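Local coordinates for protein lipase (Pelosinus fermentans, PDB 5AH0) that hydrolyses the polyester poly(butylene adipate-co-terephthalate) and, as a zinc-binding lipase of the alpha/beta-hydrolase clan, probably cleaves ester bonds in lipids, at residues Asp356-Ala360 against Cys361-Thr365; Gly91-Pro94 against Glu95-Asn98; Asp217-Asn220 against Arg221-Ser225; Arg245-Asn248 against Gln249-Lys252. All blocks are in the same frame, centred on the assembly; numbering follows the deposited sequence.

Interaction 1 (Asp356-Ala360 against Cys361-Thr365); sequences DHMDA and CGIGT
The peptide carbonyl of Met358 is approached on both faces: Cys361 N donates to Met358 O from one side of the plane at 3.3 Å, and Ile363 N from the opposite side at 2.9 Å. The straighter bond is that of Ile363, with 159° at the hydrogen. On the carboxylate of Asp359, OD1 lies 3.2 Å from Gly364 CA and also receives Asn366 N, while OD2 takes Asp356 N on its anti side. Asp356 returns the bond: its OD1 accepts Asp359 N at 3.0 Å, almost in line with the C-O bond, which makes an Asx motif. The thioether of Met358, bent at chi2 (-52°) and chi3 (-73°), folds CE to 4.1 Å from Ile363 CD1, the two chains running side by side. His357, next in sequence after Asp356, turns its ring away; ND1 is hydrogen-bonded to Asp315 OD2 and NE2 to Ser114 OG, consistent with a Ser-His-Asp catalytic triad of this clan. One water meets Asp356 OD2, Asp359 OD2 and Thr365 OG1. The paired carboxylates would tend to raise a pKa, but N-H donors and water would offset this, so both could stay charged, while the two bonds on Met358 O would hold the Met358-Asp359 peptide.

Interaction 2 (Gly91-Pro94 against Glu95-Asn98); sequences GLYP and EWGN
Glu95 folds back over Pro94 and Tyr93 in a pair of overlapping beta turns, type I from Tyr93 to Trp96 and type II from Glu95 to Asn98. The first is closed by Trp96 N donating to Tyr93 O at 2.9 Å, the second by Asn98 N donating to Glu95 O at 3.1 Å. Gly97, at the third place of the type II turn, has the positive phi (84°) that this turn favours. From CB outward, the Glu95 chain rises past the Pro94 carbonyl carbon, with CG and CD remaining near it. A bend at chi2 (82°) then turns the carboxylate back along the proline ring, with OE2 3.6 Å from Pro94 CD. The other oxygen, OE1, hangs above the ring plane of Tyr93 just outside its CD1-CE1 rim, 3.2 Å from Tyr93 CE1 and on the side where Glu95 C lies over the ring face. Ring and carboxylate planes stand nearly perpendicular, 86° apart. Trp96 leaves in another direction, packing on Leu123 and Leu127 of helix 116-129, with its NE1 bonded to Trp152 O and its ring edge-to-face with that of Trp152. Lys66 NZ donates hydrogen bonds to Pro94 O and Trp96 O. At the root of the indole, Trp96 CB touches Tyr93 CD2 at 3.6 Å.

Interaction 3 (Asp217-Asn220 against Arg221-Ser225); sequences DYTN and RVFNS
Asp217 meets Arg221 through its backbone: Arg221 N donates to Asp217 O at 2.9 Å, and Arg221 CB lies 3.4 Å from that same oxygen. Next comes Tyr218, whose carbonyl O accepts Val222 N at 3.1 Å. With CG trans to the backbone N (chi1 169°), its ring swings down the helix side, so that CE1 comes to 3.9 Å from Val222 CG2. The guanidinium of Arg221 approaches the edge of this ring near its plane, NH2 standing 3.8 Å from Tyr218 CD1, with the two planes 45° apart. The strongest partner of that guanidinium is Glu213, in a salt bridge, and the tyrosine hydroxyl is bonded to Phe200 N. The backbone bonds from Arg221 N to Asp217 O and Val222 N to Tyr218 O are the i to i+4 bonds of an alpha helix, here the final turns of helix 215-223. Thr219 continues the series, its O accepting Phe223 N at 3.3 Å while Phe223 CD2 comes with the ring edge to 3.2 Å from the same oxygen. Thr219 CG2 also nears CD2 and CE2 of that ring, the side chains crossing at a slant, and its OG1 is bonded back to Leu215 O. The Phe223 ring meets that of Trp228, the planes nearly parallel. Asn220 comes last: its O takes a weak bond from Asn224 N at 3.0 Å, where the chain leaves helical backbone angles.

Interaction 4 (Arg245-Asn248 against Gln249-Lys252); sequences RVLN and QWVK
Helix 241-250 ends with i to i+3 bonds, Gln249 N to Val246 O at 3.1 Å (and only weakly to Arg245 O) and Trp250 N to Leu247 O at 3.2 Å, beside a last i to i+4 bond from Val251 N to Leu247 O at 3.0 Å, which runs almost in line with the carbonyl (169°) whereas Trp250 N sits well above its plane. Trp250 carries its indole between the backbone N and carbonyl carbon (chi1 73°), which brings the CD1 edge back to 3.5 Å from Val246 O. Its side chain is about 11 Å from the bound zinc. Val251 CG2 lies over the centre of one indole face, 3.5 Å above its plane. The same methyl is 3.9 Å from Leu247 CG, and Leu247 CD1 reaches Trp250 CZ2 at 4.0 Å, giving a small apolar cluster of three side chains. Asn248 turns instead to Ile328 O, His163 O and Arg121. Leu247 and Val251 pack on Thr122 of helix 116-129, and Trp250 meets Gln125 of that helix and Trp55 of helix 54-66.

How the interactions relate
Along the chain the four contacts follow one another in series, with none nested or crossed. Interaction 2 comes first, closing two turns in the loop between strands 85-89 and 108-113 and fitting that loop against helices 54-66 and 116-129. Interaction 3 ends helix 215-223 beside helix 173-190, its centre about 36 Å from that of interaction 2. Interaction 4 then finishes helix 241-250 against helices 54-66 and 116-129, before strand 258-265. Last, interaction 1 shapes the loop after strand 352-353, where Ala360 and Cys361 pack on His113 of strand 108-113 and Ala360 O is bonded to Tyr373 of helix 370-380. No two of the contacts touch.

Interaction 1 (Asp356-Ala360 against Cys361-Thr365)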
ATOM      1  N   ASP A 356      14.980   6.917  -0.315  1.00 36.15           N
ATOM      2  CA  ASP A 356      14.181   6.615  -1.502  1.00 36.65           C
ATOM      3  C   ASP A 356      13.064   5.619  -1.160  1.00 39.00           C
ATOM      4  O   ASP A 356      12.908   5.211  -0.002  1.00 41.48           O
ATOM      5  CB  ASP A 356      15.037   6.131  -2.697  1.00 37.21           C
ATOM      6  CG  ASP A 356      15.711   4.770  -2.487  1.00 48.30           C
ATOM      7  OD1 ASP A 356      15.107   3.820  -1.932  1.00 48.05           O
ATOM      8  OD2 ASP A 356      16.873   4.641  -2.949  1.00 57.94           O
ATOM      9  N   HIS A 357      12.281   5.246  -2.164  1.00 37.67           N
ATOM     10  CA  HIS A 357      11.059   4.490  -1.923  1.00 42.64           C
ATOM     11  C   HIS A 357      11.264   3.138  -1.242  1.00 38.93           C
ATOM     12  O   HIS A 357      10.517   2.787  -0.328  1.00 34.83           O
ATOM     13  CB  HIS A 357      10.330   4.268  -3.238  1.00 41.23           C
ATOM     14  CG  HIS A 357       8.883   3.941  -3.075  1.00 37.86           C
ATOM     15  ND1 HIS A 357       7.966   4.860  -2.612  1.00 38.62           N
ATOM     16  CD2 HIS A 357       8.190   2.807  -3.332  1.00 37.11           C
ATOM     17  CE1 HIS A 357       6.767   4.304  -2.594  1.00 42.22           C
ATOM     18  NE2 HIS A 357       6.876   3.058  -3.023  1.00 38.21           N
ATOM     19  N   MET A 358      12.269   2.382  -1.682  1.00 36.09           N
ATOM     20  CA  MET A 358      12.521   1.074  -1.085  1.00 36.50           C
ATOM     21  C   MET A 358      13.277   1.190   0.224  1.00 39.04           C
ATOM     22  O   MET A 358      13.157   0.306   1.077  1.00 42.39           O
ATOM     23  CB  MET A 358      13.292   0.168  -2.043  1.00 39.54           C
ATOM     24  CG  MET A 358      12.588  -0.036  -3.371  1.00 41.13           C
ATOM     25  SD  MET A 358      10.897  -0.568  -3.112  1.00 61.56           S
ATOM     26  CE  MET A 358      11.153  -2.258  -2.587  1.00 51.40           C
ATOM     27  N   ASP A 359      14.050   2.272   0.374  1.00 34.60           N
ATOM     28  CA  ASP A 359      14.710   2.583   1.635  1.00 39.19           C
ATOM     29  C   ASP A 359      13.672   2.548   2.756  1.00 39.59           C
ATOM     30  O   ASP A 359      13.927   2.049   3.855  1.00 42.51           O
ATOM     31  CB  ASP A 359      15.370   3.979   1.616  1.00 45.99           C
ATOM     32  CG  ASP A 359      16.741   4.021   0.894  1.00 52.65           C
ATOM     33  OD1 ASP A 359      17.452   2.988   0.842  1.00 55.05           O
ATOM     34  OD2 ASP A 359      17.117   5.126   0.407  1.00 50.27           O
ATOM     35  N   ALA A 360      12.488   3.069   2.447  1.00 32.52           N
ATOM     36  CA  ALA A 360      11.491   3.374   3.454  1.00 33.91           C
ATOM     37  C   ALA A 360      10.922   2.128   4.091  1.00 38.41           C
ATOM     38  O   ALA A 360      10.477   2.177   5.243  1.00 40.19           O
ATOM     39  CB  ALA A 360      10.370   4.213   2.851  1.00 38.41           C
ATOM     40  N   CYS A 361      10.940   1.013   3.363  1.00 37.06           N
ATOM     41  CA  CYS A 361      10.469  -0.242   3.950  1.00 39.71           C
ATOM     42  C   CYS A 361      11.653  -1.156   4.272  1.00 41.54           C
ATOM     43  O   CYS A 361      11.470  -2.311   4.619  1.00 46.08           O
ATOM     44  CB  CYS A 361       9.462  -0.951   3.034  1.00 39.85           C
ATOM     45  SG  CYS A 361      10.063  -1.464   1.386  1.00 46.14           S
ATOM     46  N   GLY A 362      12.869  -0.643   4.149  1.00 41.76           N
ATOM     47  CA  GLY A 362      14.020  -1.334   4.716  1.00 41.67           C
ATOM     48  C   GLY A 362      15.045  -1.921   3.762  1.00 38.47           C
ATOM     49  O   GLY A 362      15.939  -2.655   4.177  1.00 43.20           O
ATOM     50  N   ILE A 363      14.929  -1.582   2.490  1.00 35.08           N
ATOM     51  CA  ILE A 363      15.788  -2.125   1.452  1.00 38.66           C
ATOM     52  C   ILE A 363      16.550  -1.001   0.745  1.00 41.78           C
ATOM     53  O   ILE A 363      15.950  -0.155   0.070  1.00 41.72           O
ATOM     54  CB  ILE A 363      14.952  -2.908   0.433  1.00 36.98           C
ATOM     55  CG1 ILE A 363      14.171  -4.014   1.144  1.00 38.60           C
ATOM     56  CG2 ILE A 363      15.815  -3.483  -0.653  1.00 36.20           C
ATOM     57  CD1 ILE A 363      12.960  -4.517   0.350  1.00 39.09           C
ATOM     58  N   GLY A 364      17.863  -0.961   0.908  1.00 43.07           N
ATOM     59  CA  GLY A 364      18.636   0.044   0.199  1.00 41.74           C
ATOM     60  C   GLY A 364      19.806   0.603   0.966  1.00 42.62           C
ATOM     61  O   GLY A 364      20.055   0.226   2.112  1.00 46.10           O
ATOM     62  N   THR A 365      20.525   1.515   0.327  1.00 42.07           N
ATOM     63  CA  THR A 365      21.733   2.087   0.900  1.00 43.79           C
ATOM     64  C   THR A 365      21.441   3.112   1.997  1.00 44.61           C
ATOM     65  O   THR A 365      22.359   3.607   2.652  1.00 48.02           O
ATOM     66  CB  THR A 365      22.594   2.768  -0.185  1.00 44.98           C
ATOM     67  OG1 THR A 365      21.905   3.930  -0.684  1.00 43.77           O
ATOM     68  CG2 THR A 365      22.872   1.803  -1.329  1.00 39.07           C
TER
HETATM   69  O   HOH W   1      19.108   4.683  -1.221  1.00 23.61           O
HETATM   70  O   HOH W   2      19.146   2.368  -2.032  1.00 36.85           O
HETATM   71  O   HOH W   3      16.444   1.417  -2.147  1.00 37.76           O

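Interaction 2 (Gly91-Pro94 against Glu95-Asn98)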
ATOM      1  N   GLY A  91      -6.662 -15.798   9.016  1.00 72.62           N
ATOM      2  CA  GLY A  91      -6.770 -14.558   9.756  1.00 69.49           C
ATOM      3  C   GLY A  91      -5.576 -14.349  10.659  1.00 67.72           C
ATOM      4  O   GLY A  91      -5.227 -15.218  11.455  1.00 69.31           O
ATOM      5  N   LEU A  92      -4.945 -13.189  10.525  1.00 67.61           N
ATOM      6  CA  LEU A  92      -3.792 -12.839  11.340  1.00 65.06           C
ATOM      7  C   LEU A  92      -4.204 -12.590  12.772  1.00 70.22           C
ATOM      8  O   LEU A  92      -3.427 -12.819  13.697  1.00 75.71           O
ATOM      9  CB  LEU A  92      -3.105 -11.586  10.809  1.00 57.88           C
ATOM     10  CG  LEU A  92      -2.388 -11.688   9.472  1.00 55.74           C
ATOM     11  CD1 LEU A  92      -1.920 -10.304   9.056  1.00 49.95           C
ATOM     12  CD2 LEU A  92      -1.225 -12.668   9.565  1.00 48.91           C
ATOM     13  N   TYR A  93      -5.423 -12.079  12.936  1.00 68.36           N
ATOM     14  CA  TYR A  93      -5.912 -11.614  14.229  1.00 65.31           C
ATOM     15  C   TYR A  93      -7.432 -11.784  14.343  1.00 67.66           C
ATOM     16  O   TYR A  93      -8.174 -10.803  14.331  1.00 69.74           O
ATOM     17  CB  TYR A  93      -5.510 -10.149  14.417  1.00 62.39           C
ATOM     18  CG  TYR A  93      -5.696  -9.578  15.803  1.00 62.52           C
ATOM     19  CD1 TYR A  93      -5.194 -10.230  16.924  1.00 62.11           C
ATOM     20  CD2 TYR A  93      -6.331  -8.356  15.986  1.00 62.97           C
ATOM     21  CE1 TYR A  93      -5.356  -9.692  18.195  1.00 60.64           C
ATOM     22  CE2 TYR A  93      -6.490  -7.809  17.245  1.00 63.84           C
ATOM     23  CZ  TYR A  93      -6.005  -8.482  18.346  1.00 61.69           C
ATOM     24  OH  TYR A  93      -6.172  -7.937  19.598  1.00 58.93           O
ATOM     25  N   PRO A  94      -7.897 -13.037  14.448  1.00 68.18           N
ATOM     26  CA  PRO A  94      -9.330 -13.374  14.449  1.00 73.27           C
ATOM     27  C   PRO A  94     -10.180 -12.578  15.445  1.00 73.47           C
ATOM     28  O   PRO A  94     -11.355 -12.347  15.178  1.00 75.58           O
ATOM     29  CB  PRO A  94      -9.334 -14.859  14.815  1.00 68.97           C
ATOM     30  CG  PRO A  94      -8.014 -15.357  14.328  1.00 72.59           C
ATOM     31  CD  PRO A  94      -7.051 -14.236  14.572  1.00 68.12           C
ATOM     32  N   GLU A  95      -9.599 -12.151  16.559  1.00 72.96           N
ATOM     33  CA  GLU A  95     -10.365 -11.457  17.586  1.00 78.11           C
ATOM     34  C   GLU A  95     -10.432  -9.959  17.344  1.00 75.23           C
ATOM     35  O   GLU A  95     -10.881  -9.212  18.215  1.00 75.48           O
ATOM     36  CB  GLU A  95      -9.767 -11.715  18.965  1.00 88.20           C
ATOM     37  CG  GLU A  95      -9.276 -13.137  19.169  1.00 98.41           C
ATOM     38  CD  GLU A  95      -7.885 -13.339  18.593  1.00101.21           C
ATOM     39  OE1 GLU A  95      -7.102 -12.364  18.599  1.00 98.17           O
ATOM     40  OE2 GLU A  95      -7.585 -14.463  18.134  1.00104.44           O
ATOM     41  N   TRP A  96      -9.992  -9.532  16.162  1.00 72.31           N
ATOM     42  CA  TRP A  96     -10.002  -8.125  15.780  1.00 70.01           C
ATOM     43  C   TRP A  96     -11.416  -7.569  15.929  1.00 75.31           C
ATOM     44  O   TRP A  96     -12.374  -8.167  15.438  1.00 80.53           O
ATOM     45  CB  TRP A  96      -9.508  -7.974  14.339  1.00 66.66           C
ATOM     46  CG  TRP A  96      -9.407  -6.565  13.824  1.00 66.06           C
ATOM     47  CD1 TRP A  96      -9.068  -5.449  14.533  1.00 67.20           C
ATOM     48  CD2 TRP A  96      -9.660  -6.125  12.483  1.00 64.40           C
ATOM     49  NE1 TRP A  96      -9.083  -4.344  13.716  1.00 64.74           N
ATOM     50  CE2 TRP A  96      -9.447  -4.732  12.453  1.00 66.54           C
ATOM     51  CE3 TRP A  96     -10.045  -6.774  11.306  1.00 62.81           C
ATOM     52  CZ2 TRP A  96      -9.606  -3.977  11.288  1.00 68.81           C
ATOM     53  CZ3 TRP A  96     -10.205  -6.023  10.155  1.00 63.98           C
ATOM     54  CH2 TRP A  96      -9.985  -4.641  10.153  1.00 66.66           C
ATOM     55  N   GLY A  97     -11.552  -6.444  16.624  1.00 73.90           N
ATOM     56  CA  GLY A  97     -12.844  -5.795  16.761  1.00 76.80           C
ATOM     57  C   GLY A  97     -13.749  -6.326  17.868  1.00 81.31           C
ATOM     58  O   GLY A  97     -14.768  -5.710  18.193  1.00 82.90           O
ATOM     59  N   ASN A  98     -13.399  -7.477  18.439  1.00 82.02           N
ATOM     60  CA  ASN A  98     -14.156  -8.031  19.563  1.00 88.43           C
ATOM     61  C   ASN A  98     -14.024  -7.181  20.810  1.00 90.30           C
ATOM     62  O   ASN A  98     -13.327  -6.159  20.826  1.00 90.54           O
ATOM     63  CB  ASN A  98     -13.698  -9.452  19.896  1.00 77.55           C
ATOM     64  CG  ASN A  98     -13.981 -10.431  18.786  1.00 78.19           C
ATOM     65  OD1 ASN A  98     -14.634 -10.098  17.800  1.00 78.94           O
ATOM     66  ND2 ASN A  98     -13.465 -11.648  18.927  1.00 78.04           N
TER

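Interaction 3 (Asp217-Asn220 against Arg221-Ser225)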
ATOM      1  N   ASP A 217       7.237 -15.143 -18.834  1.00 72.74           N
ATOM      2  CA  ASP A 217       6.057 -15.212 -19.689  1.00 76.84           C
ATOM      3  C   ASP A 217       4.801 -14.828 -18.929  1.00 73.49           C
ATOM      4  O   ASP A 217       3.951 -14.112 -19.447  1.00 76.57           O
ATOM      5  CB  ASP A 217       5.877 -16.617 -20.271  1.00 87.98           C
ATOM      6  CG  ASP A 217       6.845 -16.912 -21.397  1.00 95.37           C
ATOM      7  OD1 ASP A 217       7.891 -16.228 -21.482  1.00 94.14           O
ATOM      8  OD2 ASP A 217       6.538 -17.816 -22.211  1.00101.53           O
ATOM      9  N   TYR A 218       4.712 -15.277 -17.683  1.00 70.39           N
ATOM     10  CA  TYR A 218       3.582 -14.960 -16.820  1.00 68.53           C
ATOM     11  C   TYR A 218       3.497 -13.446 -16.618  1.00 67.04           C
ATOM     12  O   TYR A 218       2.420 -12.856 -16.775  1.00 59.24           O
ATOM     13  CB  TYR A 218       3.730 -15.698 -15.483  1.00 69.52           C
ATOM     14  CG  TYR A 218       2.782 -15.271 -14.378  1.00 71.86           C
ATOM     15  CD1 TYR A 218       1.411 -15.242 -14.575  1.00 73.10           C
ATOM     16  CD2 TYR A 218       3.276 -14.870 -13.136  1.00 71.69           C
ATOM     17  CE1 TYR A 218       0.551 -14.849 -13.559  1.00 75.12           C
ATOM     18  CE2 TYR A 218       2.426 -14.472 -12.118  1.00 72.02           C
ATOM     19  CZ  TYR A 218       1.062 -14.462 -12.336  1.00 74.86           C
ATOM     20  OH  TYR A 218       0.206 -14.065 -11.332  1.00 76.35           O
ATOM     21  N   THR A 219       4.636 -12.824 -16.302  1.00 55.91           N
ATOM     22  CA  THR A 219       4.698 -11.374 -16.089  1.00 68.00           C
ATOM     23  C   THR A 219       4.270 -10.578 -17.320  1.00 68.45           C
ATOM     24  O   THR A 219       3.441  -9.669 -17.222  1.00 68.93           O
ATOM     25  CB  THR A 219       6.124 -10.912 -15.688  1.00 57.58           C
ATOM     26  OG1 THR A 219       6.620 -11.728 -14.619  1.00 56.23           O
ATOM     27  CG2 THR A 219       6.106  -9.467 -15.233  1.00 53.10           C
ATOM     28  N   ASN A 220       4.841 -10.917 -18.473  1.00 68.72           N
ATOM     29  CA  ASN A 220       4.464 -10.271 -19.729  1.00 69.90           C
ATOM     30  C   ASN A 220       2.992 -10.451 -20.071  1.00 71.60           C
ATOM     31  O   ASN A 220       2.343  -9.515 -20.524  1.00 73.24           O
ATOM     32  CB  ASN A 220       5.338 -10.770 -20.883  1.00 71.68           C
ATOM     33  CG  ASN A 220       6.725 -10.163 -20.854  1.00 69.51           C
ATOM     34  OD1 ASN A 220       6.916  -9.055 -20.344  1.00 69.14           O
ATOM     35  ND2 ASN A 220       7.699 -10.874 -21.409  1.00 67.17           N
ATOM     36  N   ARG A 221       2.463 -11.650 -19.861  1.00 71.95           N
ATOM     37  CA  ARG A 221       1.064 -11.902 -20.185  1.00 72.75           C
ATOM     38  C   ARG A 221       0.150 -11.028 -19.318  1.00 70.19           C
ATOM     39  O   ARG A 221      -0.865 -10.525 -19.793  1.00 72.36           O
ATOM     40  CB  ARG A 221       0.726 -13.387 -20.003  1.00 67.56           C
ATOM     41  CG  ARG A 221      -0.738 -13.751 -20.278  1.00 71.06           C
ATOM     42  CD  ARG A 221      -0.923 -15.261 -20.399  1.00 77.91           C
ATOM     43  NE  ARG A 221      -0.606 -15.958 -19.151  1.00 78.52           N
ATOM     44  CZ  ARG A 221      -1.466 -16.158 -18.153  1.00 79.96           C
ATOM     45  NH1 ARG A 221      -2.720 -15.728 -18.247  1.00 82.22           N
ATOM     46  NH2 ARG A 221      -1.071 -16.804 -17.062  1.00 78.52           N
ATOM     47  N   VAL A 222       0.536 -10.801 -18.066  1.00 66.17           N
ATOM     48  CA  VAL A 222      -0.264  -9.964 -17.175  1.00 66.39           C
ATOM     49  C   VAL A 222      -0.368  -8.513 -17.641  1.00 72.36           C
ATOM     50  O   VAL A 222      -1.466  -7.955 -17.702  1.00 73.85           O
ATOM     51  CB  VAL A 222       0.310  -9.969 -15.747  1.00 62.84           C
ATOM     52  CG1 VAL A 222      -0.257  -8.801 -14.926  1.00 59.68           C
ATOM     53  CG2 VAL A 222       0.057 -11.316 -15.073  1.00 64.28           C
ATOM     54  N   PHE A 223       0.768  -7.912 -17.988  1.00 74.85           N
ATOM     55  CA  PHE A 223       0.814  -6.482 -18.304  1.00 74.42           C
ATOM     56  C   PHE A 223       0.645  -6.180 -19.800  1.00 81.85           C
ATOM     57  O   PHE A 223       0.661  -5.021 -20.221  1.00 84.18           O
ATOM     58  CB  PHE A 223       2.115  -5.885 -17.767  1.00 65.44           C
ATOM     59  CG  PHE A 223       2.198  -5.899 -16.267  1.00 60.17           C
ATOM     60  CD1 PHE A 223       1.579  -4.910 -15.515  1.00 57.35           C
ATOM     61  CD2 PHE A 223       2.850  -6.923 -15.607  1.00 58.12           C
ATOM     62  CE1 PHE A 223       1.633  -4.927 -14.138  1.00 54.61           C
ATOM     63  CE2 PHE A 223       2.909  -6.947 -14.223  1.00 58.24           C
ATOM     64  CZ  PHE A 223       2.300  -5.948 -13.486  1.00 55.85           C
ATOM     65  N   ASN A 224       0.477  -7.222 -20.601  1.00 86.09           N
ATOM     66  CA  ASN A 224       0.114  -7.041 -22.000  1.00 90.27           C
ATOM     67  C   ASN A 224      -1.364  -7.340 -22.179  1.00 92.42           C
ATOM     68  O   ASN A 224      -1.854  -7.472 -23.295  1.00 97.10           O
ATOM     69  CB  ASN A 224       0.957  -7.931 -22.915  1.00 93.42           C
ATOM     70  CG  ASN A 224       2.434  -7.599 -22.852  1.00 94.99           C
ATOM     71  OD1 ASN A 224       2.870  -6.756 -22.056  1.00 93.39           O
ATOM     72  ND2 ASN A 224       3.220  -8.271 -23.683  1.00 98.09           N
ATOM     73  N   SER A 225      -2.067  -7.471 -21.060  1.00 89.57           N
ATOM     74  CA  SER A 225      -3.498  -7.732 -21.081  1.00 86.89           C
ATOM     75  C   SER A 225      -4.310  -6.493 -21.449  1.00 84.19           C
ATOM     76  O   SER A 225      -3.890  -5.362 -21.210  1.00 81.48           O
ATOM     77  CB  SER A 225      -3.955  -8.265 -19.730  1.00 84.97           C
ATOM     78  OG  SER A 225      -5.363  -8.354 -19.697  1.00 88.72           O
TER

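Interaction 4 (Arg245-Asn248 against Gln249-Lys252)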
ATOM      1  N   ARG A 245      -7.433  11.297  -6.845  1.00 67.07           N
ATOM      2  CA  ARG A 245      -8.371  12.392  -6.759  1.00 63.63           C
ATOM      3  C   ARG A 245      -9.755  11.860  -6.460  1.00 69.22           C
ATOM      4  O   ARG A 245     -10.417  12.296  -5.516  1.00 74.49           O
ATOM      5  CB  ARG A 245      -8.356  13.153  -8.079  1.00 64.37           C
ATOM      6  CG  ARG A 245      -8.724  14.580  -7.964  1.00 72.27           C
ATOM      7  CD  ARG A 245      -8.383  15.358  -9.216  1.00 74.76           C
ATOM      8  NE  ARG A 245      -8.857  14.744 -10.451  1.00 73.49           N
ATOM      9  CZ  ARG A 245      -8.926  15.399 -11.603  1.00 75.35           C
ATOM     10  NH1 ARG A 245      -8.572  16.676 -11.650  1.00 72.94           N
ATOM     11  NH2 ARG A 245      -9.357  14.790 -12.700  1.00 79.61           N
ATOM     12  N   VAL A 246     -10.174  10.893  -7.272  1.00 66.95           N
ATOM     13  CA  VAL A 246     -11.483  10.273  -7.148  1.00 65.16           C
ATOM     14  C   VAL A 246     -11.642   9.609  -5.788  1.00 65.32           C
ATOM     15  O   VAL A 246     -12.660   9.791  -5.107  1.00 69.73           O
ATOM     16  CB  VAL A 246     -11.711   9.235  -8.266  1.00 64.74           C
ATOM     17  CG1 VAL A 246     -13.008   8.467  -8.036  1.00 65.37           C
ATOM     18  CG2 VAL A 246     -11.729   9.922  -9.623  1.00 65.92           C
ATOM     19  N   LEU A 247     -10.638   8.828  -5.398  1.00 61.37           N
ATOM     20  CA  LEU A 247     -10.665   8.147  -4.105  1.00 63.71           C
ATOM     21  C   LEU A 247     -10.815   9.158  -2.964  1.00 67.35           C
ATOM     22  O   LEU A 247     -11.550   8.923  -2.005  1.00 70.98           O
ATOM     23  CB  LEU A 247      -9.397   7.308  -3.917  1.00 59.56           C
ATOM     24  CG  LEU A 247      -9.362   6.287  -2.780  1.00 57.62           C
ATOM     25  CD1 LEU A 247     -10.209   5.094  -3.148  1.00 55.66           C
ATOM     26  CD2 LEU A 247      -7.928   5.854  -2.484  1.00 56.75           C
ATOM     27  N   ASN A 248     -10.131  10.289  -3.096  1.00 65.37           N
ATOM     28  CA  ASN A 248     -10.123  11.326  -2.073  1.00 67.61           C
ATOM     29  C   ASN A 248     -11.492  11.920  -1.782  1.00 74.75           C
ATOM     30  O   ASN A 248     -11.729  12.424  -0.688  1.00 79.34           O
ATOM     31  CB  ASN A 248      -9.174  12.452  -2.486  1.00 69.85           C
ATOM     32  CG  ASN A 248      -7.722  12.087  -2.292  1.00 72.59           C
ATOM     33  OD1 ASN A 248      -7.400  10.948  -1.954  1.00 75.90           O
ATOM     34  ND2 ASN A 248      -6.829  13.047  -2.525  1.00 70.59           N
ATOM     35  N   GLN A 249     -12.389  11.865  -2.758  1.00 76.39           N
ATOM     36  CA  GLN A 249     -13.710  12.452  -2.601  1.00 78.84           C
ATOM     37  C   GLN A 249     -14.530  11.728  -1.550  1.00 81.38           C
ATOM     38  O   GLN A 249     -15.327  12.347  -0.849  1.00 82.09           O
ATOM     39  CB  GLN A 249     -14.459  12.457  -3.931  1.00 81.94           C
ATOM     40  CG  GLN A 249     -14.261  13.730  -4.738  1.00 85.30           C
ATOM     41  CD  GLN A 249     -14.977  13.686  -6.075  1.00 89.98           C
ATOM     42  OE1 GLN A 249     -14.951  12.668  -6.769  1.00 91.78           O
ATOM     43  NE2 GLN A 249     -15.617  14.795  -6.446  1.00 89.64           N
ATOM     44  N   TRP A 250     -14.338  10.416  -1.439  1.00 82.20           N
ATOM     45  CA  TRP A 250     -15.197   9.608  -0.576  1.00 83.97           C
ATOM     46  C   TRP A 250     -14.455   8.852   0.535  1.00 81.19           C
ATOM     47  O   TRP A 250     -15.089   8.254   1.412  1.00 78.99           O
ATOM     48  CB  TRP A 250     -15.998   8.620  -1.427  1.00 83.03           C
ATOM     49  CG  TRP A 250     -15.189   7.482  -1.967  1.00 75.97           C
ATOM     50  CD1 TRP A 250     -14.412   7.485  -3.086  1.00 69.93           C
ATOM     51  CD2 TRP A 250     -15.096   6.165  -1.414  1.00 73.35           C
ATOM     52  NE1 TRP A 250     -13.832   6.252  -3.261  1.00 68.24           N
ATOM     53  CE2 TRP A 250     -14.234   5.423  -2.247  1.00 69.67           C
ATOM     54  CE3 TRP A 250     -15.657   5.541  -0.293  1.00 70.97           C
ATOM     55  CZ2 TRP A 250     -13.917   4.085  -1.994  1.00 69.71           C
ATOM     56  CZ3 TRP A 250     -15.340   4.212  -0.041  1.00 70.24           C
ATOM     57  CH2 TRP A 250     -14.478   3.497  -0.890  1.00 68.69           C
ATOM     58  N   VAL A 251     -13.124   8.869   0.502  1.00 77.88           N
ATOM     59  CA  VAL A 251     -12.341   8.283   1.594  1.00 74.16           C
ATOM     60  C   VAL A 251     -11.778   9.396   2.473  1.00 74.79           C
ATOM     61  O   VAL A 251     -10.788  10.046   2.125  1.00 77.65           O
ATOM     62  CB  VAL A 251     -11.207   7.390   1.076  1.00 71.27           C
ATOM     63  CG1 VAL A 251     -10.405   6.829   2.233  1.00 71.87           C
ATOM     64  CG2 VAL A 251     -11.775   6.260   0.237  1.00 71.62           C
ATOM     65  N   LYS A 252     -12.429   9.615   3.609  1.00 76.10           N
ATOM     66  CA  LYS A 252     -12.177  10.790   4.427  1.00 76.71           C
ATOM     67  C   LYS A 252     -11.544  10.415   5.752  1.00 76.19           C
ATOM     68  O   LYS A 252     -11.658   9.275   6.204  1.00 78.22           O
ATOM     69  CB  LYS A 252     -13.478  11.562   4.677  1.00 79.79           C
ATOM     70  CG  LYS A 252     -14.267  11.936   3.426  1.00 79.82           C
ATOM     71  CD  LYS A 252     -15.644  12.453   3.826  1.00 84.61           C
ATOM     72  CE  LYS A 252     -16.502  12.860   2.633  1.00 84.83           C
ATOM     73  NZ  LYS A 252     -16.281  14.286   2.275  1.00 83.92           N
TER